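Long-range contacts in redox-sensing transcriptional repressor Rex (Thermoanaerobacter ethanolicus, PDB 3WGG), which probably represses transcription in response to the cellular NADH/NAD(+) balance, binding DNA as a homodimer that carries a dinucleotide in each Rossmann-type domain: residues I88-G93 / G114-N119; I149-I154 / A173-L178; E136-F141 / A163-R168. All blocks are in the same frame, centred on the assembly; numbering follows the deposited sequence.

Contact 1: I88-G93 / G114-N119; sequences IIIGAG and GIFDIN. With 8NA (alpha-Diphosphopyridine nucleotide), chain C.
I88 and I90 close on the ring of F116 where strands 85-90 and 110-117 run parallel. This end is the tight one: I88 CG2 reaches the ring edge at CE2 (3.8 Å), I90 CD1 comes obliquely to CD2, and V138 and F141 of helix 138-144 cover the same patch. On the reverse face I89 and I115 lie side by side, and I115 CG2 also meets A92 CB. The backbone ladder ends with G91 N to F116 O (2.7 Å). Beyond it both segments leave the sheet at the dinucleotide, and I118, exposed, lays CG1, CG2 and CD1 over one face of the adenine.

D117 bridges the two segments here. With CG anti to the backbone N (chi1 -152°), OD1 takes A92 N on its anti lone pair (2.7 Å) and the adenosine ribose hydroxyl O3B, while OD2 accepts from O2B (2.5 Å) and, in an Asx turn, from N119 N. With the carboxylate trimmed to an alanine's methyl, A92 N and both ribose hydroxyls would probably lose their acceptor and the turn at N119 its hold. One carboxylate thus ties the glycine-rich loop to the ribose, and accepting both hydroxyls is consistent with an unphosphorylated ribose, as in other NAD-binding Rossmann domains.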
loop_
_atom_site.group_PDB
_atom_site.type_symbol
_atom_site.label_atom_id
_atom_site.label_comp_id
_atom_site.label_asym_id
_atom_site.label_seq_id
_atom_site.Cartn_x
_atom_site.Cartn_y
_atom_site.Cartn_z
ATOM N N ILE A 88 4.118 16.745 -8.321
ATOM C CA ILE A 88 4.647 16.276 -9.562
ATOM C C ILE A 88 5.008 14.784 -9.476
ATOM O O ILE A 88 5.250 14.236 -8.394
ATOM C CB ILE A 88 5.908 17.064 -9.929
ATOM C CG1 ILE A 88 6.962 16.872 -8.840
ATOM C CG2 ILE A 88 5.572 18.522 -10.193
ATOM C CD1 ILE A 88 8.264 17.664 -9.184
ATOM N N ILE A 89 5.095 14.159 -10.629
ATOM C CA ILE A 89 5.542 12.760 -10.735
ATOM C C ILE A 89 6.834 12.716 -11.526
ATOM O O ILE A 89 6.941 13.290 -12.657
ATOM C CB ILE A 89 4.453 11.937 -11.486
ATOM C CG1 ILE A 89 3.169 11.878 -10.624
ATOM C CG2 ILE A 89 4.958 10.501 -11.879
ATOM C CD1 ILE A 89 1.928 11.345 -11.361
ATOM N N ILE A 90 7.818 11.977 -11.010
ATOM C CA ILE A 90 9.014 11.793 -11.815
ATOM C C ILE A 90 8.991 10.353 -12.285
ATOM O O ILE A 90 8.920 9.443 -11.462
ATOM C CB ILE A 90 10.307 12.061 -11.024
ATOM C CG1 ILE A 90 10.130 13.213 -10.030
ATOM C CG2 ILE A 90 11.471 12.232 -11.973
ATOM C CD1 ILE A 90 9.872 14.570 -10.638
ATOM N N GLY A 91 9.057 10.170 -13.602
ATOM C CA GLY A 91 9.016 8.885 -14.290
ATOM C C GLY A 91 7.660 8.786 -14.955
ATOM O O GLY A 91 6.637 8.671 -14.277
ATOM N N ALA A 92 7.630 8.832 -16.272
ATOM C CA ALA A 92 6.390 8.649 -17.002
ATOM C C ALA A 92 6.359 7.308 -17.716
ATOM O O ALA A 92 5.905 7.218 -18.845
ATOM C CB ALA A 92 6.185 9.791 -18.019
ATOM N N GLY A 93 6.854 6.261 -17.081
ATOM C CA GLY A 93 6.714 4.926 -17.661
ATOM C C GLY A 93 5.369 4.395 -17.183
ATOM O O GLY A 93 4.482 5.171 -16.833
ATOM N N GLY A 114 2.715 18.515 -13.054
ATOM C CA GLY A 114 3.733 18.220 -14.062
ATOM C C GLY A 114 4.198 16.798 -13.915
ATOM O O GLY A 114 4.060 16.203 -12.840
ATOM N N ILE A 115 4.677 16.238 -15.017
ATOM C CA ILE A 115 5.268 14.914 -15.021
ATOM C C ILE A 115 6.587 14.997 -15.764
ATOM O O ILE A 115 6.666 15.610 -16.830
ATOM C CB ILE A 115 4.361 13.917 -15.708
ATOM C CG1 ILE A 115 2.950 14.066 -15.187
ATOM C CG2 ILE A 115 4.881 12.449 -15.572
ATOM C CD1 ILE A 115 1.927 13.266 -16.059
ATOM N N PHE A 116 7.614 14.337 -15.231
ATOM C CA PHE A 116 8.944 14.490 -15.751
ATOM C C PHE A 116 9.589 13.165 -16.127
ATOM O O PHE A 116 9.366 12.130 -15.476
ATOM C CB PHE A 116 9.817 15.244 -14.737
ATOM C CG PHE A 116 9.304 16.599 -14.440
ATOM C CD1 PHE A 116 9.767 17.702 -15.143
ATOM C CD2 PHE A 116 8.293 16.772 -13.503
ATOM C CE1 PHE A 116 9.243 18.960 -14.885
ATOM C CE2 PHE A 116 7.758 18.027 -13.257
ATOM C CZ PHE A 116 8.242 19.115 -13.923
ATOM N N ASP A 117 10.368 13.193 -17.205
ATOM C CA ASP A 117 11.092 12.008 -17.626
ATOM C C ASP A 117 12.423 12.360 -18.242
ATOM O O ASP A 117 12.667 13.524 -18.542
ATOM C CB ASP A 117 10.263 11.186 -18.587
ATOM C CG ASP A 117 10.613 9.709 -18.528
ATOM O OD1 ASP A 117 9.857 8.978 -17.874
ATOM O OD2 ASP A 117 11.632 9.269 -19.115
ATOM N N ILE A 118 13.271 11.349 -18.427
ATOM C CA ILE A 118 14.529 11.502 -19.143
ATOM C C ILE A 118 14.406 11.107 -20.607
ATOM O O ILE A 118 15.216 11.545 -21.428
ATOM C CB ILE A 118 15.688 10.672 -18.543
ATOM C CG1 ILE A 118 15.278 9.212 -18.297
ATOM C CG2 ILE A 118 16.194 11.293 -17.303
ATOM C CD1 ILE A 118 16.458 8.283 -18.304
ATOM N N ASN A 119 13.420 10.279 -20.920
ATOM C CA ASN A 119 13.184 9.772 -22.269
ATOM C C ASN A 119 12.628 10.841 -23.216
ATOM O O ASN A 119 11.442 11.201 -23.123
ATOM C CB ASN A 119 12.210 8.574 -22.216
ATOM C CG ASN A 119 12.093 7.839 -23.559
ATOM O OD1 ASN A 119 12.618 8.304 -24.579
ATOM N ND2 ASN A 119 11.397 6.696 -23.563
HETATM P PA 8NA C . 9.274 1.931 -16.875
HETATM O O1A 8NA C . 10.568 1.486 -17.519
HETATM O O2A 8NA C . 7.938 1.645 -17.541
HETATM O O5B 8NA C . 9.412 3.497 -16.515
HETATM C C5B 8NA C . 10.528 4.081 -15.842
HETATM C C4B 8NA C . 10.603 5.481 -16.434
HETATM O O4B 8NA C . 11.491 6.340 -15.742
HETATM C C3B 8NA C . 11.096 5.432 -17.870
HETATM O O3B 8NA C . 10.113 6.170 -18.610
HETATM C C2B 8NA C . 12.451 6.161 -17.814
HETATM O O2B 8NA C . 12.669 6.957 -18.987
HETATM C C1B 8NA C . 12.225 7.113 -16.673
HETATM N N9A 8NA C . 13.434 7.495 -15.949
HETATM C C8A 8NA C . 14.555 6.779 -15.709
HETATM N N7A 8NA C . 15.363 7.538 -14.925
HETATM C C5A 8NA C . 14.733 8.723 -14.717
HETATM C C6A 8NA C . 15.045 9.893 -14.040
HETATM N N6A 8NA C . 16.219 10.027 -13.387
HETATM N N1A 8NA C . 14.171 10.906 -14.044
HETATM C C2A 8NA C . 13.001 10.854 -14.707
HETATM N N3A 8NA C . 12.685 9.764 -15.394
HETATM C C4A 8NA C . 13.525 8.697 -15.394
HETATM O O3 8NA C . 9.214 1.222 -15.399
HETATM P PN 8NA C . 7.850 1.242 -14.526
HETATM O O1N 8NA C . 7.045 0.021 -14.849
HETATM O O2N 8NA C . 7.144 2.573 -14.688
HETATM O O5D 8NA C . 8.393 1.019 -13.013
HETATM C C5D 8NA C . 9.119 1.999 -12.245
HETATM C C4D 8NA C . 9.610 1.386 -10.919
HETATM O O4D 8NA C . 8.688 0.362 -10.480
HETATM C C3D 8NA C . 10.950 0.685 -10.990
HETATM O O3D 8NA C . 11.602 0.799 -9.700
HETATM C C2D 8NA C . 10.587 -0.774 -11.174
HETATM O O2D 8NA C . 11.623 -1.498 -10.538
HETATM C C1D 8NA C . 9.232 -0.962 -10.479
HETATM N N1N 8NA C . 9.286 -1.383 -9.041
HETATM C C2N 8NA C . 9.428 -2.718 -8.720
HETATM C C3N 8NA C . 9.479 -3.188 -7.456
HETATM C C7N 8NA C . 9.652 -4.633 -7.258
HETATM O O7N 8NA C . 9.980 -5.358 -8.195
HETATM N N7N 8NA C . 9.402 -5.110 -6.038
HETATM C C4N 8NA C . 9.333 -2.243 -6.277
HETATM C C5N 8NA C . 9.127 -0.808 -6.740
HETATM C C6N 8NA C . 9.108 -0.451 -8.034
#

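Contact 2: I149-I154 / A173-L178; sequences IGILCI and AIWNFL. With 8NA (alpha-Diphosphopyridine nucleotide), chain C.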
loop_
_atom_site.group_PDB
_atom_site.type_symbol
_atom_site.label_atom_id
_atom_site.label_comp_id
_atom_site.label_asym_id
_atom_site.label_seq_id
_atom_site.Cartn_x
_atom_site.Cartn_y
_atom_site.Cartn_z
ATOM N N ILE A 149 4.688 18.130 -3.220
ATOM C CA ILE A 149 4.995 16.708 -3.134
ATOM C C ILE A 149 5.649 16.196 -4.397
ATOM O O ILE A 149 5.160 16.490 -5.498
ATOM C CB ILE A 149 3.709 15.886 -2.795
ATOM C CG1 ILE A 149 3.118 16.374 -1.471
ATOM C CG2 ILE A 149 4.016 14.370 -2.696
ATOM C CD1 ILE A 149 1.722 15.896 -1.218
ATOM N N GLY A 150 6.748 15.456 -4.258
ATOM C CA GLY A 150 7.329 14.781 -5.426
ATOM C C GLY A 150 7.071 13.281 -5.333
ATOM O O GLY A 150 7.367 12.631 -4.321
ATOM N N ILE A 151 6.545 12.719 -6.402
ATOM C CA ILE A 151 6.226 11.309 -6.440
ATOM C C ILE A 151 7.239 10.626 -7.358
ATOM O O ILE A 151 7.364 10.986 -8.542
ATOM C CB ILE A 151 4.769 11.094 -6.941
ATOM C CG1 ILE A 151 3.785 11.918 -6.094
ATOM C CG2 ILE A 151 4.419 9.552 -7.000
ATOM C CD1 ILE A 151 2.308 12.026 -6.744
ATOM N N LEU A 152 7.974 9.653 -6.814
ATOM C CA LEU A 152 9.035 9.000 -7.559
ATOM C C LEU A 152 8.624 7.668 -8.117
ATOM O O LEU A 152 8.333 6.725 -7.343
ATOM C CB LEU A 152 10.236 8.746 -6.662
ATOM C CG LEU A 152 10.919 9.987 -6.157
ATOM C CD1 LEU A 152 12.027 9.456 -5.292
ATOM C CD2 LEU A 152 11.433 10.729 -7.384
ATOM N N CYS A 153 8.655 7.580 -9.445
ATOM C CA CYS A 153 8.229 6.385 -10.187
ATOM C C CYS A 153 9.298 6.007 -11.222
ATOM O O CYS A 153 9.020 5.608 -12.381
ATOM C CB CYS A 153 6.876 6.634 -10.846
ATOM S SG CYS A 153 5.553 7.085 -9.685
ATOM N N ILE A 154 10.550 6.136 -10.775
ATOM C CA ILE A 154 11.708 5.860 -11.621
ATOM C C ILE A 154 12.425 4.594 -11.174
ATOM O O ILE A 154 12.142 4.101 -10.105
ATOM C CB ILE A 154 12.707 7.019 -11.595
ATOM C CG1 ILE A 154 13.168 7.306 -10.155
ATOM C CG2 ILE A 154 12.096 8.245 -12.276
ATOM C CD1 ILE A 154 14.383 8.140 -10.064
ATOM N N ALA A 173 7.957 16.970 0.561
ATOM C CA ALA A 173 7.610 15.586 0.819
ATOM C C ALA A 173 7.857 14.795 -0.437
ATOM O O ALA A 173 7.669 15.338 -1.524
ATOM C CB ALA A 173 6.126 15.441 1.255
ATOM N N ILE A 174 8.311 13.557 -0.263
ATOM C CA ILE A 174 8.532 12.639 -1.360
ATOM C C ILE A 174 7.702 11.360 -1.118
ATOM O O ILE A 174 7.707 10.806 -0.023
ATOM C CB ILE A 174 9.991 12.311 -1.522
ATOM C CG1 ILE A 174 10.746 13.575 -1.971
ATOM C CG2 ILE A 174 10.176 11.106 -2.494
ATOM C CD1 ILE A 174 12.272 13.455 -1.971
ATOM N N TRP A 175 6.889 10.969 -2.091
ATOM C CA TRP A 175 6.109 9.753 -1.966
ATOM C C TRP A 175 6.828 8.803 -2.874
ATOM O O TRP A 175 6.796 8.980 -4.099
ATOM C CB TRP A 175 4.675 10.010 -2.452
ATOM C CG TRP A 175 3.688 8.897 -2.169
ATOM C CD1 TRP A 175 3.664 8.067 -1.087
ATOM C CD2 TRP A 175 2.533 8.584 -2.946
ATOM N NE1 TRP A 175 2.583 7.201 -1.165
ATOM C CE2 TRP A 175 1.864 7.511 -2.290
ATOM C CE3 TRP A 175 2.015 9.075 -4.159
ATOM C CZ2 TRP A 175 0.697 6.912 -2.814
ATOM C CZ3 TRP A 175 0.817 8.523 -4.647
ATOM C CH2 TRP A 175 0.190 7.434 -3.983
ATOM N N ASN A 176 7.541 7.837 -2.283
ATOM C CA ASN A 176 8.510 7.095 -3.041
ATOM C C ASN A 176 8.031 5.684 -3.333
ATOM O O ASN A 176 7.741 4.926 -2.390
ATOM C CB ASN A 176 9.855 7.068 -2.280
ATOM C CG ASN A 176 10.809 5.954 -2.773
ATOM O OD1 ASN A 176 11.067 5.824 -3.969
ATOM N ND2 ASN A 176 11.371 5.178 -1.828
ATOM N N PHE A 177 7.959 5.321 -4.617
ATOM C CA PHE A 177 7.566 3.946 -4.996
ATOM C C PHE A 177 8.717 2.939 -5.096
ATOM O O PHE A 177 8.469 1.738 -5.230
ATOM C CB PHE A 177 6.696 3.898 -6.261
ATOM C CG PHE A 177 5.266 4.324 -6.022
ATOM C CD1 PHE A 177 4.273 3.377 -5.884
ATOM C CD2 PHE A 177 4.936 5.666 -5.894
ATOM C CE1 PHE A 177 2.953 3.750 -5.676
ATOM C CE2 PHE A 177 3.631 6.060 -5.662
ATOM C CZ PHE A 177 2.613 5.063 -5.549
ATOM N N LEU A 178 9.961 3.408 -4.972
ATOM C CA LEU A 178 11.132 2.518 -5.095
ATOM C C LEU A 178 11.565 1.810 -3.799
ATOM O O LEU A 178 11.546 2.417 -2.723
ATOM C CB LEU A 178 12.330 3.243 -5.724
ATOM C CG LEU A 178 12.156 4.547 -6.516
ATOM C CD1 LEU A 178 13.430 4.834 -7.255
ATOM C CD2 LEU A 178 10.993 4.550 -7.476
HETATM P PA 8NA C . 9.274 1.931 -16.875
HETATM O O1A 8NA C . 10.568 1.486 -17.519
HETATM O O2A 8NA C . 7.938 1.645 -17.541
HETATM O O5B 8NA C . 9.412 3.497 -16.515
HETATM C C5B 8NA C . 10.528 4.081 -15.842
HETATM C C4B 8NA C . 10.603 5.481 -16.434
HETATM O O4B 8NA C . 11.491 6.340 -15.742
HETATM C C3B 8NA C . 11.096 5.432 -17.870
HETATM O O3B 8NA C . 10.113 6.170 -18.610
HETATM C C2B 8NA C . 12.451 6.161 -17.814
HETATM O O2B 8NA C . 12.669 6.957 -18.987
HETATM C C1B 8NA C . 12.225 7.113 -16.673
HETATM N N9A 8NA C . 13.434 7.495 -15.949
HETATM C C8A 8NA C . 14.555 6.779 -15.709
HETATM N N7A 8NA C . 15.363 7.538 -14.925
HETATM C C5A 8NA C . 14.733 8.723 -14.717
HETATM C C6A 8NA C . 15.045 9.893 -14.040
HETATM N N6A 8NA C . 16.219 10.027 -13.387
HETATM N N1A 8NA C . 14.171 10.906 -14.044
HETATM C C2A 8NA C . 13.001 10.854 -14.707
HETATM N N3A 8NA C . 12.685 9.764 -15.394
HETATM C C4A 8NA C . 13.525 8.697 -15.394
HETATM O O3 8NA C . 9.214 1.222 -15.399
HETATM P PN 8NA C . 7.850 1.242 -14.526
HETATM O O1N 8NA C . 7.045 0.021 -14.849
HETATM O O2N 8NA C . 7.144 2.573 -14.688
HETATM O O5D 8NA C . 8.393 1.019 -13.013
HETATM C C5D 8NA C . 9.119 1.999 -12.245
HETATM C C4D 8NA C . 9.610 1.386 -10.919
HETATM O O4D 8NA C . 8.688 0.362 -10.480
HETATM C C3D 8NA C . 10.950 0.685 -10.990
HETATM O O3D 8NA C . 11.602 0.799 -9.700
HETATM C C2D 8NA C . 10.587 -0.774 -11.174
HETATM O O2D 8NA C . 11.623 -1.498 -10.538
HETATM C C1D 8NA C . 9.232 -0.962 -10.479
HETATM N N1N 8NA C . 9.286 -1.383 -9.041
HETATM C C2N 8NA C . 9.428 -2.718 -8.720
HETATM C C3N 8NA C . 9.479 -3.188 -7.456
HETATM C C7N 8NA C . 9.652 -4.633 -7.258
HETATM O O7N 8NA C . 9.980 -5.358 -8.195
HETATM N N7N 8NA C . 9.402 -5.110 -6.038
HETATM C C4N 8NA C . 9.333 -2.243 -6.277
HETATM C C5N 8NA C . 9.127 -0.808 -6.740
HETATM C C6N 8NA C . 9.108 -0.451 -8.034
#
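L152 and I174 meet on one face of the parallel pair formed by strands 149-152 and 173-176. L152 CB has N176 OD1 as a neighbour; CG, anti to the carbonyl carbon (chi1 -65°), comes up to I174 CG2 at 3.9 Å; CD1 presses closer on that same methyl (3.7 Å) and also nears N176 OD1. The other methyl, CD2, turns to L166 of helix 159-168. The reverse face carries I149, I151, A173 and W175. I151 CG1 sits in the indole plane at its edge, near CE3, and CG2 touches CE3 obliquely while also meeting F177 CE2 (3.8 Å). That phenyl atom lies over one indole face, toward the rim, so W175 is bordered by I151 and F177; its NE1 bonds S198 OG of the second subunit.

Strand, helix 159-168 and strand make a beta-alpha-beta unit of the Rossmann-type fold, and four backbone bonds join its two strands, from G150 N to A173 O through to F177 N to L152 O (3.1 Å). Past them both segments turn off into the dinucleotide site. N176 OD1 receives L178 N from above its carbonyl plane (2.8 Å) in an Asx turn, and its ND2 bonds N192. L178 packs CD1 on I154 CG1 at 3.8 Å, though its methyl positions are doubtful. I154 CG2 lies over the adenine face opposite I118, and I154 O accepts a weak bond from the nicotinamide ribose hydroxyl O3D, while F177 O lies against C5N of the nicotinamide ring (3.0 Å).

Contact 3: E136-F141 / A163-R168; sequences ETVEDF and ADRLVR
R165 and E139 form the salt bridge between helices 159-168 and 138-144: NE gives its hydrogen to OE2 at 2.8 Å, an almost straight bond (165°) that uses the anti lone pair of the carboxylate oxygen. OE2 lies close to the guanidinium plane, yet the two flat groups are turned 59° apart, so a single oxygen is gripped and no two-pronged pairing forms. The arginine chain, bent at chi3 (71°), swings its head across to the start of the other helix. There NH2 donates to E136 O (3.0 Å), approaching from above that carbonyl's plane, while NH1 bonds V135 O just before. Three hydrogen bonds, one on each nitrogen, hold the guanidinium's rotation. E136, a zinc-binding residue, keeps its carboxylate OE2 4.4 Å from NH2 and well out of the guanidinium plane, where it contributes charge alone.

Outward from these bonds, V138 CG1 rests over one guanidinium face, toward the rim, at 3.9 Å from NH1. Its other methyl, CG2, meets L166 CD2 at 4.1 Å, the two side chains crossing at about a right angle, and both residues bear on I90 of the sheet beneath. On the solvent side E139 CG lies against R165 O, and OE1 comes to R168 CB, although the guanidinium of R168 leads away. The E139 carboxylate probably offsets the arginine's charge, and two backbone carbonyls accept from NH1 and NH2, so one side chain ties the two helices together above the sheet.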
loop_
_atom_site.group_PDB
_atom_site.type_symbol
_atom_site.label_atom_id
_atom_site.label_comp_id
_atom_site.label_asym_id
_atom_site.label_seq_id
_atom_site.Cartn_x
_atom_site.Cartn_y
_atom_site.Cartn_z
ATOM N N GLU A 136 15.133 17.591 -16.694
ATOM C CA GLU A 136 16.204 18.588 -16.592
ATOM C C GLU A 136 15.658 19.884 -15.990
ATOM O O GLU A 136 16.310 20.519 -15.158
ATOM C CB GLU A 136 16.822 18.841 -17.977
ATOM C CG GLU A 136 18.043 19.696 -17.937
ATOM C CD GLU A 136 19.030 19.143 -16.923
ATOM O OE1 GLU A 136 19.233 17.896 -16.877
ATOM O OE2 GLU A 136 19.579 19.966 -16.152
ATOM N N THR A 137 14.417 20.216 -16.347
ATOM C CA THR A 137 13.767 21.451 -15.921
ATOM C C THR A 137 13.131 21.360 -14.547
ATOM O O THR A 137 12.533 22.332 -14.096
ATOM C CB THR A 137 12.672 21.903 -16.921
ATOM O OG1 THR A 137 11.601 20.930 -16.964
ATOM C CG2 THR A 137 13.267 22.086 -18.343
ATOM N N VAL A 138 13.251 20.219 -13.866
ATOM C CA VAL A 138 12.351 19.980 -12.727
ATOM C C VAL A 138 12.644 20.955 -11.574
ATOM O O VAL A 138 11.732 21.397 -10.899
ATOM C CB VAL A 138 12.394 18.530 -12.216
ATOM C CG1 VAL A 138 13.648 18.283 -11.383
ATOM C CG2 VAL A 138 11.132 18.241 -11.397
ATOM N N GLU A 139 13.914 21.297 -11.370
ATOM C CA GLU A 139 14.275 22.154 -10.237
ATOM C C GLU A 139 13.677 23.538 -10.418
ATOM O O GLU A 139 13.053 24.088 -9.503
ATOM C CB GLU A 139 15.785 22.207 -9.983
ATOM C CG GLU A 139 16.288 20.965 -9.240
ATOM C CD GLU A 139 17.764 21.041 -8.800
ATOM O OE1 GLU A 139 18.118 21.818 -7.896
ATOM O OE2 GLU A 139 18.560 20.242 -9.314
ATOM N N ASP A 140 13.830 24.057 -11.629
ATOM C CA ASP A 140 13.144 25.261 -12.047
ATOM C C ASP A 140 11.629 25.199 -11.872
ATOM O O ASP A 140 11.021 26.096 -11.268
ATOM C CB ASP A 140 13.558 25.618 -13.475
ATOM C CG ASP A 140 14.956 26.257 -13.522
ATOM O OD1 ASP A 140 15.575 26.457 -12.439
ATOM O OD2 ASP A 140 15.442 26.559 -14.644
ATOM N N PHE A 141 11.030 24.120 -12.366
ATOM C CA PHE A 141 9.586 23.953 -12.308
ATOM C C PHE A 141 9.068 23.981 -10.871
ATOM O O PHE A 141 7.993 24.533 -10.627
ATOM C CB PHE A 141 9.180 22.660 -13.017
ATOM C CG PHE A 141 7.691 22.496 -13.188
ATOM C CD1 PHE A 141 7.081 22.858 -14.381
ATOM C CD2 PHE A 141 6.909 22.001 -12.152
ATOM C CE1 PHE A 141 5.703 22.701 -14.557
ATOM C CE2 PHE A 141 5.532 21.850 -12.310
ATOM C CZ PHE A 141 4.928 22.182 -13.516
ATOM N N ALA A 163 16.118 12.372 -5.907
ATOM C CA ALA A 163 15.579 12.859 -4.667
ATOM C C ALA A 163 16.325 14.112 -4.203
ATOM O O ALA A 163 15.704 15.072 -3.734
ATOM C CB ALA A 163 15.646 11.777 -3.599
ATOM N N ASP A 164 17.656 14.096 -4.321
ATOM C CA ASP A 164 18.471 15.225 -3.835
ATOM C C ASP A 164 18.056 16.491 -4.578
ATOM O O ASP A 164 17.844 17.528 -3.967
ATOM C CB ASP A 164 19.966 14.950 -4.046
ATOM C CG ASP A 164 20.488 13.826 -3.154
ATOM O OD1 ASP A 164 19.805 13.420 -2.180
ATOM O OD2 ASP A 164 21.603 13.339 -3.418
ATOM N N ARG A 165 17.913 16.400 -5.895
ATOM C CA ARG A 165 17.388 17.520 -6.684
ATOM C C ARG A 165 16.033 18.051 -6.216
ATOM O O ARG A 165 15.822 19.263 -6.146
ATOM C CB ARG A 165 17.311 17.122 -8.151
ATOM C CG ARG A 165 18.655 16.906 -8.794
ATOM C CD ARG A 165 18.523 16.718 -10.295
ATOM N NE ARG A 165 18.153 17.977 -10.921
ATOM C CZ ARG A 165 17.478 18.111 -12.058
ATOM N NH1 ARG A 165 17.060 17.034 -12.720
ATOM N NH2 ARG A 165 17.214 19.345 -12.514
ATOM N N LEU A 166 15.074 17.167 -5.924
ATOM C CA LEU A 166 13.787 17.661 -5.445
ATOM C C LEU A 166 13.982 18.346 -4.103
ATOM O O LEU A 166 13.349 19.372 -3.788
ATOM C CB LEU A 166 12.742 16.531 -5.328
ATOM C CG LEU A 166 12.502 15.657 -6.565
ATOM C CD1 LEU A 166 11.525 14.473 -6.276
ATOM C CD2 LEU A 166 12.097 16.437 -7.836
ATOM N N VAL A 167 14.836 17.773 -3.271
ATOM C CA VAL A 167 15.051 18.388 -1.948
ATOM C C VAL A 167 15.692 19.786 -2.099
ATOM O O VAL A 167 15.237 20.749 -1.482
ATOM C CB VAL A 167 15.844 17.470 -1.016
ATOM C CG1 VAL A 167 16.341 18.230 0.253
ATOM C CG2 VAL A 167 14.957 16.280 -0.606
ATOM N N ARG A 168 16.678 19.913 -2.988
ATOM C CA ARG A 168 17.355 21.229 -3.161
ATOM C C ARG A 168 16.369 22.300 -3.622
ATOM O O ARG A 168 16.453 23.485 -3.211
ATOM C CB ARG A 168 18.471 21.129 -4.194
ATOM C CG ARG A 168 19.746 20.379 -3.724
ATOM C CD ARG A 168 20.485 21.196 -2.636
ATOM N NE ARG A 168 21.008 22.468 -3.153
ATOM C CZ ARG A 168 21.987 22.594 -4.062
ATOM N NH1 ARG A 168 22.390 23.816 -4.446
ATOM N NH2 ARG A 168 22.575 21.522 -4.597
#

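Contacts 1 and 2 are buried and lie in one sheet: strands 85-90 and 149-152 are neighbours, with I90 N probably bonded to I151 O and I90 O to C153 N. Both end at the same dinucleotide, but contact 1 meets it with a carboxylate on ribose hydroxyls and with isoleucines on the adenine, contact 2 mainly with backbone carbonyls and an isoleucine methyl. Contact 3, only partly buried, joins two helices over that sheet, and there a charged pair replaces the backbone ladders. Its apolar underside reaches both others: helix 138-144 rests on contact 1 and helix 159-168 on contact 2, where A163 and V167 meet I174. Contacts 2 and 3 also share the beta-alpha-beta unit through helix 159-168.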